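Epoxide hydrolase (Aspergillus niger, PDB 3G02) probably catalyses the hydrolysis of epoxides to diols, here as an enantioselective variant with an alpha/beta hydrolase fold made by directed evolution. Local coordinates at residues A[116-121]-A[279-284]; A[243-248]-A[349-354]; A[250-255]-A[313-318]; A[266-271]-A[307-312]. The protein carries 9 engineered substitutions. All coordinates share one frame; numbering follows the deposited sequence.

Contact 1 of 4, residues A[116-121]-A[279-284]; sequences HGWPGS and GEKYLQ
Pro119 and Tyr282 join the HGWPG loop, the HGxP motif of epoxide hydrolases, to helix 271-284. The loop follows strand 110-115, and the peptide bond before Pro119 is cis. Apolar contact comes first: CG of Pro119 lies 3.9 Å from CE2 of Tyr282, the proline ring and the phenol lying alongside each other and running opposite ways. The tyrosine leaves its helix with CG anti to the carbonyl carbon (chi1 -80°), which carries its far end to the loop, while Phe376 stacks on the ring. Beside it the methylene CG of Lys281 approaches CZ3 of Trp118 at 4.2 Å. The indole has CB of Pro119 over the centre of one face, so neighbours in sequence pack on each other as well.

NZ of Lys281 leads away from the loop and forms a salt bridge with OE2 of Glu280, which also pairs with Arg259 of the second subunit. On the loop, the backbone N of Trp118 donates to OD2 of Asp193, the predicted nucleophile; in this family that loop forms the oxyanion hole. Further along, OH of Tyr282 reaches to 2.9 Å from the carbonyl O of Pro119.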
loop_
_atom_site.group_PDB
_atom_site.type_symbol
_atom_site.label_atom_id
_atom_site.label_comp_id
_atom_site.label_asym_id
_atom_site.label_seq_id
_atom_site.Cartn_x
_atom_site.Cartn_y
_atom_site.Cartn_z
ATOM N N HIS A 116 9.080 -12.066 -17.749
ATOM C CA HIS A 116 9.283 -11.469 -16.437
ATOM C C HIS A 116 7.951 -11.139 -15.751
ATOM O O HIS A 116 6.872 -11.319 -16.321
ATOM C CB HIS A 116 10.156 -10.210 -16.581
ATOM C CG HIS A 116 9.420 -9.008 -17.090
ATOM N ND1 HIS A 116 9.490 -8.576 -18.399
ATOM C CD2 HIS A 116 8.600 -8.140 -16.453
ATOM C CE1 HIS A 116 8.738 -7.496 -18.545
ATOM N NE2 HIS A 116 8.184 -7.215 -17.378
ATOM N N GLY A 117 8.042 -10.645 -14.520
ATOM C CA GLY A 117 6.885 -10.129 -13.797
ATOM C C GLY A 117 7.238 -8.818 -13.115
ATOM O O GLY A 117 8.077 -8.048 -13.608
ATOM N N TRP A 118 6.593 -8.564 -11.978
ATOM C CA TRP A 118 6.795 -7.332 -11.220
ATOM C C TRP A 118 7.504 -7.682 -9.915
ATOM O O TRP A 118 7.119 -8.649 -9.264
ATOM C CB TRP A 118 5.437 -6.678 -10.916
ATOM C CG TRP A 118 5.574 -5.328 -10.260
ATOM C CD1 TRP A 118 5.493 -4.107 -10.871
ATOM C CD2 TRP A 118 5.836 -5.065 -8.871
ATOM N NE1 TRP A 118 5.696 -3.101 -9.954
ATOM C CE2 TRP A 118 5.906 -3.663 -8.719
ATOM C CE3 TRP A 118 6.018 -5.880 -7.741
ATOM C CZ2 TRP A 118 6.163 -3.057 -7.485
ATOM C CZ3 TRP A 118 6.265 -5.279 -6.513
ATOM C CH2 TRP A 118 6.335 -3.879 -6.395
ATOM N N PRO A 119 8.499 -6.874 -9.484
ATOM C CA PRO A 119 9.024 -5.636 -10.052
ATOM C C PRO A 119 10.222 -5.877 -10.957
ATOM O O PRO A 119 11.195 -5.114 -10.927
ATOM C CB PRO A 119 9.458 -4.866 -8.810
ATOM C CG PRO A 119 9.986 -5.946 -7.895
ATOM C CD PRO A 119 9.176 -7.202 -8.211
ATOM N N GLY A 120 10.141 -6.928 -11.762
ATOM C CA GLY A 120 11.211 -7.268 -12.681
ATOM C C GLY A 120 11.098 -6.632 -14.051
ATOM O O GLY A 120 10.360 -5.661 -14.261
ATOM N N SER A 121 11.850 -7.191 -14.993
ATOM C CA SER A 121 11.918 -6.669 -16.352
ATOM C C SER A 121 12.743 -7.622 -17.204
ATOM O O SER A 121 13.277 -8.616 -16.709
ATOM C CB SER A 121 12.576 -5.288 -16.371
ATOM O OG SER A 121 13.959 -5.403 -16.083
ATOM N N GLY A 279 12.332 -1.681 -3.349
ATOM C CA GLY A 279 13.507 -2.176 -2.640
ATOM C C GLY A 279 13.156 -3.168 -1.550
ATOM O O GLY A 279 13.874 -4.142 -1.343
ATOM N N GLU A 280 12.041 -2.936 -0.856
ATOM C CA GLU A 280 11.595 -3.883 0.169
ATOM C C GLU A 280 11.507 -5.290 -0.403
ATOM O O GLU A 280 11.896 -6.259 0.249
ATOM C CB GLU A 280 10.242 -3.492 0.747
ATOM C CG GLU A 280 9.843 -4.360 1.937
ATOM C CD GLU A 280 8.357 -4.346 2.181
ATOM O OE1 GLU A 280 7.819 -3.268 2.505
ATOM O OE2 GLU A 280 7.724 -5.420 2.060
ATOM N N LYS A 281 11.004 -5.391 -1.628
ATOM C CA LYS A 281 10.813 -6.694 -2.260
ATOM C C LYS A 281 12.123 -7.308 -2.741
ATOM O O LYS A 281 12.330 -8.510 -2.609
ATOM C CB LYS A 281 9.766 -6.614 -3.378
ATOM C CG LYS A 281 8.416 -6.006 -2.939
ATOM C CD LYS A 281 7.939 -6.524 -1.570
ATOM C CE LYS A 281 6.534 -6.027 -1.243
ATOM N NZ LYS A 281 6.090 -6.439 0.128
ATOM N N TYR A 282 13.023 -6.485 -3.273
ATOM C CA TYR A 282 14.352 -6.995 -3.609
ATOM C C TYR A 282 15.126 -7.459 -2.377
ATOM O O TYR A 282 16.005 -8.315 -2.489
ATOM C CB TYR A 282 15.161 -5.978 -4.414
ATOM C CG TYR A 282 14.805 -5.957 -5.882
ATOM C CD1 TYR A 282 15.191 -6.999 -6.732
ATOM C CD2 TYR A 282 14.081 -4.898 -6.427
ATOM C CE1 TYR A 282 14.863 -6.987 -8.085
ATOM C CE2 TYR A 282 13.751 -4.876 -7.781
ATOM C CZ TYR A 282 14.142 -5.916 -8.603
ATOM O OH TYR A 282 13.813 -5.903 -9.943
ATOM N N LEU A 283 14.796 -6.915 -1.207
ATOM C CA LEU A 283 15.409 -7.370 0.038
ATOM C C LEU A 283 14.768 -8.646 0.579
ATOM O O LEU A 283 15.467 -9.571 0.999
ATOM C CB LEU A 283 15.333 -6.274 1.102
ATOM C CG LEU A 283 16.212 -5.041 0.908
ATOM C CD1 LEU A 283 15.879 -4.014 1.976
ATOM C CD2 LEU A 283 17.697 -5.394 0.944
ATOM N N GLN A 284 13.439 -8.695 0.582
ATOM C CA GLN A 284 12.723 -9.776 1.267
ATOM C C GLN A 284 12.537 -11.038 0.442
ATOM O O GLN A 284 12.371 -12.125 1.000
ATOM C CB GLN A 284 11.352 -9.294 1.748
ATOM C CG GLN A 284 11.408 -8.203 2.809
ATOM C CD GLN A 284 10.065 -7.952 3.469
ATOM O OE1 GLN A 284 9.041 -8.518 3.072
ATOM N NE2 GLN A 284 10.064 -7.108 4.489
#

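Contact 2 of 4, residues A[243-248]-A[349-354]; sequences EKFMTD and DLVPVP. Engineered in segment 349-354: Val351 (natural residue Cys).
Phe245 is the first residue of 243-248 to meet 349-354, and it carries most of the contact. With CG anti to the backbone N (chi1 177°), its ring extends from helix 233-248 onto Leu350. There CB of Leu350 stands 3.8 Å from the ring centroid and only 4° off the ring normal, a CH-pi contact squarely over one face. CD1 of the same leucine comes 3.6 Å from CZ of Phe245, covering the far end of the ring. Nearer the backbone, CB of Phe245 rests 3.4 Å from the carbonyl O of Leu350. CD2 of Phe245 lies 3.6 Å from CG1 of Val351, an engineered residue.

Met246 follows, its side chain curling twice so that SD touches that same CG1 of Val351 at 4.1 Å. Thr247 then turns back on its own helix, OG1 donating to the carbonyl O of Glu243 at 2.9 Å. OD2 of Asp248 forms a salt bridge with Arg259 of the second subunit.

On the loop, OD1 of Asp349 accepts from the backbone N of Leu350 on its anti side and also bonds ND1 of His375. That pairing would position the predicted catalytic histidine, consistent with the acid of an alpha/beta hydrolase catalytic triad on the loop after strand 340-345.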
loop_
_atom_site.group_PDB
_atom_site.type_symbol
_atom_site.label_atom_id
_atom_site.label_comp_id
_atom_site.label_asym_id
_atom_site.label_seq_id
_atom_site.Cartn_x
_atom_site.Cartn_y
_atom_site.Cartn_z
ATOM N N GLU A 243 1.510 -19.098 3.145
ATOM C CA GLU A 243 0.433 -18.519 3.956
ATOM C C GLU A 243 0.839 -17.196 4.610
ATOM O O GLU A 243 0.066 -16.234 4.585
ATOM C CB GLU A 243 -0.048 -19.514 5.019
ATOM C CG GLU A 243 -0.919 -20.646 4.483
ATOM C CD GLU A 243 -1.217 -21.724 5.523
ATOM O OE1 GLU A 243 -0.708 -21.637 6.662
ATOM O OE2 GLU A 243 -1.963 -22.670 5.193
ATOM N N LYS A 244 2.041 -17.158 5.191
ATOM C CA LYS A 244 2.611 -15.916 5.727
ATOM C C LYS A 244 2.724 -14.849 4.639
ATOM O O LYS A 244 2.401 -13.677 4.875
ATOM C CB LYS A 244 3.974 -16.150 6.385
ATOM C CG LYS A 244 4.610 -14.859 6.902
ATOM C CD LYS A 244 5.873 -15.098 7.686
ATOM C CE LYS A 244 6.399 -13.785 8.253
ATOM N NZ LYS A 244 7.632 -13.996 9.054
ATOM N N PHE A 245 3.172 -15.242 3.449
ATOM C CA PHE A 245 3.243 -14.292 2.344
ATOM C C PHE A 245 1.866 -13.740 1.985
ATOM O O PHE A 245 1.710 -12.541 1.748
ATOM C CB PHE A 245 3.894 -14.903 1.101
ATOM C CG PHE A 245 3.908 -13.971 -0.080
ATOM C CD1 PHE A 245 4.865 -12.959 -0.172
ATOM C CD2 PHE A 245 2.945 -14.077 -1.075
ATOM C CE1 PHE A 245 4.868 -12.083 -1.253
ATOM C CE2 PHE A 245 2.942 -13.203 -2.166
ATOM C CZ PHE A 245 3.902 -12.204 -2.247
ATOM N N MET A 246 0.866 -14.615 1.941
ATOM C CA MET A 246 -0.470 -14.195 1.529
ATOM C C MET A 246 -1.194 -13.329 2.573
ATOM O O MET A 246 -2.190 -12.683 2.247
ATOM C CB MET A 246 -1.321 -15.405 1.121
ATOM C CG MET A 246 -0.839 -16.122 -0.141
ATOM S SD MET A 246 -0.682 -15.072 -1.605
ATOM C CE MET A 246 -2.378 -14.562 -1.853
ATOM N N THR A 247 -0.689 -13.305 3.807
ATOM C CA THR A 247 -1.356 -12.594 4.919
ATOM C C THR A 247 -0.549 -11.457 5.544
ATOM O O THR A 247 -1.130 -10.475 6.026
ATOM C CB THR A 247 -1.725 -13.533 6.065
ATOM O OG1 THR A 247 -0.543 -14.184 6.547
ATOM C CG2 THR A 247 -2.757 -14.565 5.616
ATOM N N ASP A 248 0.769 -11.612 5.585
ATOM C CA ASP A 248 1.652 -10.559 6.078
ATOM C C ASP A 248 2.424 -9.900 4.940
ATOM O O ASP A 248 2.887 -8.775 5.081
ATOM C CB ASP A 248 2.635 -11.112 7.116
ATOM C CG ASP A 248 3.558 -10.038 7.679
ATOM O OD1 ASP A 248 3.068 -9.167 8.429
ATOM O OD2 ASP A 248 4.764 -10.067 7.365
ATOM N N ASP A 349 11.076 -18.991 -2.740
ATOM C CA ASP A 349 10.103 -18.262 -3.542
ATOM C C ASP A 349 8.912 -17.872 -2.656
ATOM O O ASP A 349 8.808 -18.318 -1.513
ATOM C CB ASP A 349 9.652 -19.104 -4.732
ATOM C CG ASP A 349 9.292 -18.263 -5.944
ATOM O OD1 ASP A 349 8.909 -17.081 -5.786
ATOM O OD2 ASP A 349 9.379 -18.787 -7.069
ATOM N N LEU A 350 8.025 -17.037 -3.189
ATOM C CA LEU A 350 6.974 -16.400 -2.390
ATOM C C LEU A 350 5.901 -17.363 -1.909
ATOM O O LEU A 350 5.459 -17.289 -0.763
ATOM C CB LEU A 350 6.315 -15.263 -3.182
ATOM C CG LEU A 350 7.266 -14.254 -3.831
ATOM C CD1 LEU A 350 6.486 -13.206 -4.604
ATOM C CD2 LEU A 350 8.142 -13.607 -2.769
ATOM N N VAL A 351 5.488 -18.265 -2.791
ATOM C CA VAL A 351 4.345 -19.129 -2.527
ATOM C C VAL A 351 4.707 -20.558 -2.944
ATOM O O VAL A 351 4.206 -21.071 -3.949
ATOM C CB VAL A 351 3.067 -18.593 -3.223
ATOM C CG1 VAL A 351 2.546 -17.362 -2.488
ATOM C CG2 VAL A 351 3.334 -18.240 -4.686
ATOM N N PRO A 352 5.606 -21.197 -2.171
ATOM C CA PRO A 352 6.227 -22.452 -2.597
ATOM C C PRO A 352 5.324 -23.675 -2.439
ATOM O O PRO A 352 5.540 -24.513 -1.555
ATOM C CB PRO A 352 7.490 -22.538 -1.730
ATOM C CG PRO A 352 7.210 -21.704 -0.531
ATOM C CD PRO A 352 6.089 -20.755 -0.848
ATOM N N VAL A 353 4.325 -23.758 -3.315
ATOM C CA VAL A 353 3.404 -24.891 -3.376
ATOM C C VAL A 353 4.146 -26.137 -3.874
ATOM O O VAL A 353 5.075 -26.022 -4.677
ATOM C CB VAL A 353 2.157 -24.588 -4.263
ATOM C CG1 VAL A 353 1.270 -23.553 -3.593
ATOM C CG2 VAL A 353 2.555 -24.127 -5.661
ATOM N N PRO A 354 3.756 -27.327 -3.375
ATOM C CA PRO A 354 4.491 -28.555 -3.677
ATOM C C PRO A 354 4.166 -29.148 -5.050
ATOM O O PRO A 354 3.170 -28.773 -5.673
ATOM C CB PRO A 354 4.019 -29.505 -2.577
ATOM C CG PRO A 354 2.625 -29.085 -2.314
ATOM C CD PRO A 354 2.608 -27.585 -2.485
#

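Contact 3 of 4, residues A[250-255]-A[313-318]; sequences YAYAME and HTYREW. Engineered in segment 250-255: Tyr250 (natural residue Leu). Engineered in segment 313-318: Trp318 (natural residue Thr). With FMT (formic acid), chain C.
Tyr315 points its ring at helix 251-258 and packs against Ala253, whose CB is 4.0 Å from CE2 of the tyrosine. Its CD2 also sits 3.9 Å from the carbonyl O of Ala253. Tyr252 comes in at about a right angle to Tyr315, bringing CE2 to 4.2 Å from CE2 of Tyr315. For this tyrosine CG lies between the backbone N and the carbonyl carbon (chi1 77°), which folds the ring back over its own helix, with CB of Ala253 above the centre of one face. This is the tight part, and His256 meets both phenols edge-to-face.

The looser part holds the two engineered residues of these segments. Tyr250 and Trp318 turn their ends inward, yet neither comes within 4.5 Å of the opposite segment; CZ3 of Trp318 instead lies 3.5 Å from the carbon of a bound formic acid. Arg316, partly exposed, pairs with Asp164 and with Glu47 of the second subunit.

Where the two phenols converge, both hydroxyls donate to one oxygen of this molecule, probably from the crystallisation liquor: OH of Tyr315 to O2 at 2.6 Å and OH of Tyr252 to the same O2 at 2.7 Å. In epoxide hydrolases two lid tyrosines are thought to hold and polarise the epoxide oxygen; this pairing is consistent with that and with the proton-donor role predicted for Tyr315.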
loop_
_atom_site.group_PDB
_atom_site.type_symbol
_atom_site.label_atom_id
_atom_site.label_comp_id
_atom_site.label_asym_id
_atom_site.label_seq_id
_atom_site.Cartn_x
_atom_site.Cartn_y
_atom_site.Cartn_z
ATOM N N TYR A 250 1.390 -9.483 1.553
ATOM C CA TYR A 250 0.600 -9.291 0.338
ATOM C C TYR A 250 -0.066 -7.925 0.214
ATOM O O TYR A 250 -0.750 -7.655 -0.772
ATOM C CB TYR A 250 -0.467 -10.393 0.252
ATOM C CG TYR A 250 -0.892 -10.772 -1.143
ATOM C CD1 TYR A 250 0.028 -11.253 -2.070
ATOM C CD2 TYR A 250 -2.229 -10.679 -1.526
ATOM C CE1 TYR A 250 -0.369 -11.621 -3.356
ATOM C CE2 TYR A 250 -2.634 -11.042 -2.799
ATOM C CZ TYR A 250 -1.701 -11.510 -3.708
ATOM O OH TYR A 250 -2.116 -11.876 -4.971
ATOM N N ALA A 251 0.128 -7.060 1.208
ATOM C CA ALA A 251 -0.555 -5.769 1.200
ATOM C C ALA A 251 -0.218 -4.948 -0.040
ATOM O O ALA A 251 -1.103 -4.300 -0.599
ATOM C CB ALA A 251 -0.236 -4.985 2.453
ATOM N N TYR A 252 1.047 -4.979 -0.475
ATOM C CA TYR A 252 1.461 -4.223 -1.660
ATOM C C TYR A 252 0.598 -4.610 -2.871
ATOM O O TYR A 252 0.158 -3.743 -3.630
ATOM C CB TYR A 252 2.958 -4.446 -1.963
ATOM C CG TYR A 252 3.190 -5.777 -2.614
ATOM C CD1 TYR A 252 3.124 -6.955 -1.866
ATOM C CD2 TYR A 252 3.407 -5.873 -3.985
ATOM C CE1 TYR A 252 3.268 -8.188 -2.469
ATOM C CE2 TYR A 252 3.558 -7.096 -4.595
ATOM C CZ TYR A 252 3.488 -8.256 -3.829
ATOM O OH TYR A 252 3.623 -9.489 -4.424
ATOM N N ALA A 253 0.339 -5.912 -3.013
ATOM C CA ALA A 253 -0.395 -6.461 -4.148
ATOM C C ALA A 253 -1.853 -6.037 -4.075
ATOM O O ALA A 253 -2.467 -5.705 -5.092
ATOM C CB ALA A 253 -0.289 -7.989 -4.156
ATOM N N MET A 254 -2.401 -6.034 -2.863
ATOM C CA MET A 254 -3.773 -5.573 -2.663
ATOM C C MET A 254 -3.937 -4.100 -3.025
ATOM O O MET A 254 -4.965 -3.700 -3.569
ATOM C CB MET A 254 -4.208 -5.828 -1.228
ATOM C CG MET A 254 -4.302 -7.313 -0.901
ATOM S SD MET A 254 -5.460 -8.272 -1.890
ATOM C CE MET A 254 -6.982 -7.340 -1.738
ATOM N N GLU A 255 -2.913 -3.299 -2.736
ATOM C CA GLU A 255 -2.932 -1.887 -3.112
ATOM C C GLU A 255 -2.824 -1.727 -4.629
ATOM O O GLU A 255 -3.570 -0.948 -5.223
ATOM C CB GLU A 255 -1.832 -1.118 -2.373
ATOM C CG GLU A 255 -1.794 0.386 -2.675
ATOM C CD GLU A 255 -2.978 1.179 -2.133
ATOM O OE1 GLU A 255 -3.793 0.641 -1.350
ATOM O OE2 GLU A 255 -3.096 2.372 -2.502
ATOM N N HIS A 313 -1.254 -2.742 -13.968
ATOM C CA HIS A 313 -2.614 -2.961 -14.481
ATOM C C HIS A 313 -3.114 -4.388 -14.287
ATOM O O HIS A 313 -4.307 -4.608 -14.081
ATOM C CB HIS A 313 -2.740 -2.539 -15.959
ATOM C CG HIS A 313 -1.922 -3.362 -16.912
ATOM N ND1 HIS A 313 -0.593 -3.098 -17.174
ATOM C CD2 HIS A 313 -2.253 -4.421 -17.690
ATOM C CE1 HIS A 313 -0.139 -3.971 -18.056
ATOM N NE2 HIS A 313 -1.126 -4.783 -18.387
ATOM N N THR A 314 -2.200 -5.352 -14.340
ATOM C CA THR A 314 -2.577 -6.757 -14.259
ATOM C C THR A 314 -3.023 -7.187 -12.869
ATOM O O THR A 314 -3.716 -8.191 -12.732
ATOM C CB THR A 314 -1.421 -7.673 -14.672
ATOM O OG1 THR A 314 -0.254 -7.297 -13.940
ATOM C CG2 THR A 314 -1.150 -7.546 -16.169
ATOM N N TYR A 315 -2.630 -6.441 -11.839
ATOM C CA TYR A 315 -2.909 -6.876 -10.472
ATOM C C TYR A 315 -4.391 -7.049 -10.154
ATOM O O TYR A 315 -4.758 -7.960 -9.423
ATOM C CB TYR A 315 -2.246 -5.951 -9.452
ATOM C CG TYR A 315 -0.793 -6.283 -9.233
ATOM C CD1 TYR A 315 0.179 -5.851 -10.134
ATOM C CD2 TYR A 315 -0.389 -7.043 -8.134
ATOM C CE1 TYR A 315 1.521 -6.160 -9.939
ATOM C CE2 TYR A 315 0.947 -7.360 -7.931
ATOM C CZ TYR A 315 1.895 -6.918 -8.839
ATOM O OH TYR A 315 3.224 -7.220 -8.651
ATOM N N ARG A 316 -5.238 -6.189 -10.709
ATOM C CA ARG A 316 -6.677 -6.302 -10.446
ATOM C C ARG A 316 -7.275 -7.602 -10.991
ATOM O O ARG A 316 -8.341 -8.022 -10.543
ATOM C CB ARG A 316 -7.442 -5.076 -10.942
ATOM C CG ARG A 316 -7.235 -4.726 -12.398
ATOM C CD ARG A 316 -7.944 -3.430 -12.683
ATOM N NE ARG A 316 -7.671 -2.872 -14.004
ATOM C CZ ARG A 316 -6.675 -2.034 -14.281
ATOM N NH1 ARG A 316 -5.815 -1.670 -13.335
ATOM N NH2 ARG A 316 -6.532 -1.562 -15.511
ATOM N N GLU A 317 -6.579 -8.237 -11.935
ATOM C CA GLU A 317 -6.952 -9.575 -12.412
ATOM C C GLU A 317 -6.108 -10.682 -11.775
ATOM O O GLU A 317 -6.595 -11.796 -11.565
ATOM C CB GLU A 317 -6.830 -9.665 -13.933
ATOM C CG GLU A 317 -7.819 -8.804 -14.697
ATOM C CD GLU A 317 -7.929 -9.192 -16.160
ATOM O OE1 GLU A 317 -7.064 -9.954 -16.646
ATOM O OE2 GLU A 317 -8.889 -8.732 -16.818
ATOM N N TRP A 318 -4.845 -10.383 -11.478
ATOM C CA TRP A 318 -3.904 -11.401 -10.999
ATOM C C TRP A 318 -4.100 -11.785 -9.529
ATOM O O TRP A 318 -3.938 -12.954 -9.170
ATOM C CB TRP A 318 -2.461 -10.948 -11.260
ATOM C CG TRP A 318 -1.399 -11.997 -11.022
ATOM C CD1 TRP A 318 -1.272 -13.207 -11.655
ATOM C CD2 TRP A 318 -0.301 -11.907 -10.108
ATOM N NE1 TRP A 318 -0.168 -13.876 -11.181
ATOM C CE2 TRP A 318 0.445 -13.102 -10.231
ATOM C CE3 TRP A 318 0.125 -10.933 -9.193
ATOM C CZ2 TRP A 318 1.593 -13.349 -9.472
ATOM C CZ3 TRP A 318 1.262 -11.182 -8.437
ATOM C CH2 TRP A 318 1.985 -12.382 -8.585
HETATM C C FMT C . 4.458 -9.934 -7.786
HETATM O O1 FMT C . 4.937 -10.975 -7.348
HETATM O O2 FMT C . 3.826 -9.153 -7.073
#

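Contact 4 of 4, residues A[266-271]-A[307-312]; sequences VLSSSP and SFPRAI
Leu267 sets one methyl directly on the ring of Phe308. Its CD1 is 3.4 Å from the ring centroid, 10° off the ring normal, a close CH-pi contact over the ring face. The nearest ring atom is CZ of Phe308, also 3.4 Å from CD1 of Leu267, while CB of the leucine stays near CD2 at the root of the ring. Phe308 holds CG opposite its backbone N (chi1 179°) and so extends its ring across to helix 260-268. CG2 of Ile312 covers the other face, displaced toward the rim, and the phenyl is thereby sandwiched between two aliphatic groups.

A second, smaller meeting runs beside it. OG of Ser268 lies 3.6 Å from CG of Pro309, with CD of that proline nearly as close. The hydroxyl is hydrogen-bonded to the carbonyl O of Gly264 in its own helix, and it meets the proline ring by van der Waals contact.

The phenyl also meets His256 edge-to-face and touches Ile263 and Leu274. Helix 307-311 is thus packed against the C-terminal part of helix 260-268, with Leu267 reaching on to Ala273, Leu274 and Trp277 of helix 271-284.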
loop_
_atom_site.group_PDB
_atom_site.type_symbol
_atom_site.label_atom_id
_atom_site.label_comp_id
_atom_site.label_asym_id
_atom_site.label_seq_id
_atom_site.Cartn_x
_atom_site.Cartn_y
_atom_site.Cartn_z
ATOM N N VAL A 266 1.624 7.941 -5.999
ATOM C CA VAL A 266 2.486 7.933 -4.819
ATOM C C VAL A 266 3.950 7.602 -5.175
ATOM O O VAL A 266 4.871 8.333 -4.808
ATOM C CB VAL A 266 1.928 6.967 -3.733
ATOM C CG1 VAL A 266 2.960 6.674 -2.651
ATOM C CG2 VAL A 266 0.665 7.544 -3.121
ATOM N N LEU A 267 4.168 6.505 -5.893
ATOM C CA LEU A 267 5.537 6.079 -6.206
ATOM C C LEU A 267 6.199 6.866 -7.336
ATOM O O LEU A 267 7.432 6.886 -7.444
ATOM C CB LEU A 267 5.586 4.577 -6.496
ATOM C CG LEU A 267 5.047 3.675 -5.383
ATOM C CD1 LEU A 267 5.357 2.259 -5.745
ATOM C CD2 LEU A 267 5.622 4.014 -4.009
ATOM N N SER A 268 5.387 7.522 -8.162
ATOM C CA SER A 268 5.909 8.398 -9.208
ATOM C C SER A 268 6.403 9.729 -8.658
ATOM O O SER A 268 7.183 10.415 -9.323
ATOM C CB SER A 268 4.837 8.661 -10.257
ATOM O OG SER A 268 4.511 7.470 -10.951
ATOM N N SER A 269 5.961 10.091 -7.456
ATOM C CA SER A 269 6.240 11.422 -6.908
ATOM C C SER A 269 7.706 11.643 -6.556
ATOM O O SER A 269 8.222 12.754 -6.697
ATOM C CB SER A 269 5.350 11.702 -5.694
ATOM O OG SER A 269 5.720 10.902 -4.589
ATOM N N SER A 270 8.365 10.582 -6.099
ATOM C CA SER A 270 9.737 10.656 -5.609
ATOM C C SER A 270 10.453 9.340 -5.874
ATOM O O SER A 270 9.879 8.266 -5.663
ATOM C CB SER A 270 9.755 10.945 -4.107
ATOM O OG SER A 270 11.021 10.643 -3.538
ATOM N N PRO A 271 11.719 9.410 -6.325
ATOM C CA PRO A 271 12.481 8.181 -6.550
ATOM C C PRO A 271 12.739 7.399 -5.262
ATOM O O PRO A 271 12.930 6.185 -5.307
ATOM C CB PRO A 271 13.794 8.687 -7.167
ATOM C CG PRO A 271 13.903 10.108 -6.704
ATOM C CD PRO A 271 12.500 10.618 -6.664
ATOM N N SER A 307 7.728 3.065 -15.274
ATOM C CA SER A 307 7.189 1.705 -15.311
ATOM C C SER A 307 6.084 1.468 -14.300
ATOM O O SER A 307 5.047 0.899 -14.644
ATOM C CB SER A 307 8.296 0.681 -15.067
ATOM O OG SER A 307 9.150 0.569 -16.188
ATOM N N PHE A 308 6.297 1.897 -13.058
ATOM C CA PHE A 308 5.420 1.452 -11.989
ATOM C C PHE A 308 3.924 1.718 -12.233
ATOM O O PHE A 308 3.121 0.787 -12.132
ATOM C CB PHE A 308 5.826 1.963 -10.601
ATOM C CG PHE A 308 4.887 1.501 -9.539
ATOM C CD1 PHE A 308 5.058 0.251 -8.948
ATOM C CD2 PHE A 308 3.773 2.263 -9.203
ATOM C CE1 PHE A 308 4.157 -0.213 -8.003
ATOM C CE2 PHE A 308 2.860 1.807 -8.259
ATOM C CZ PHE A 308 3.055 0.572 -7.654
ATOM N N PRO A 309 3.540 2.981 -12.520
ATOM C CA PRO A 309 2.103 3.224 -12.680
ATOM C C PRO A 309 1.459 2.497 -13.863
ATOM O O PRO A 309 0.238 2.306 -13.867
ATOM C CB PRO A 309 2.022 4.743 -12.875
ATOM C CG PRO A 309 3.374 5.133 -13.378
ATOM C CD PRO A 309 4.323 4.227 -12.658
ATOM N N ARG A 310 2.270 2.099 -14.843
ATOM C CA ARG A 310 1.776 1.434 -16.051
ATOM C C ARG A 310 1.766 -0.086 -15.928
ATOM O O ARG A 310 0.922 -0.763 -16.514
ATOM C CB ARG A 310 2.635 1.835 -17.256
ATOM C CG ARG A 310 2.773 3.340 -17.455
ATOM C CD ARG A 310 3.525 3.680 -18.736
ATOM N NE ARG A 310 4.941 3.302 -18.689
ATOM C CZ ARG A 310 5.525 2.423 -19.506
ATOM N NH1 ARG A 310 4.822 1.782 -20.440
ATOM N NH2 ARG A 310 6.823 2.177 -19.382
ATOM N N ALA A 311 2.716 -0.622 -15.165
ATOM C CA ALA A 311 2.940 -2.063 -15.102
ATOM C C ALA A 311 1.929 -2.789 -14.227
ATOM O O ALA A 311 1.704 -3.990 -14.389
ATOM C CB ALA A 311 4.344 -2.334 -14.599
ATOM N N ILE A 312 1.329 -2.066 -13.289
ATOM C CA ILE A 312 0.510 -2.726 -12.272
ATOM C C ILE A 312 -0.928 -3.032 -12.707
ATOM O O ILE A 312 -1.708 -3.571 -11.924
ATOM C CB ILE A 312 0.553 -1.972 -10.921
ATOM C CG1 ILE A 312 0.039 -0.533 -11.069
ATOM C CG2 ILE A 312 1.983 -2.007 -10.347
ATOM C CD1 ILE A 312 -0.160 0.177 -9.746
#

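Trp118 ties three of the contacts together. From contact 1 its CB lies 3.2 Å from OH of Tyr315 in contact 3, and its CZ2 is 3.5 Å from CE1 of Phe308 in contact 4. Contact 2 meets contact 3 through CZ of Phe245, 3.5 Å from OH of Tyr252, but stays about 13 Å from contact 4 between nearest atoms. Contacts 1 to 3 surround the active-site pocket occupied by formic acid: Trp118 and Leu350 each have a side chain about 4 Å from it, measured between nearest atoms. Contact 4 stands further back, with the side chain of Phe308 about 11 Å from that of Asp193, though about 7 Å from that of Tyr315. All four also touch the second subunit.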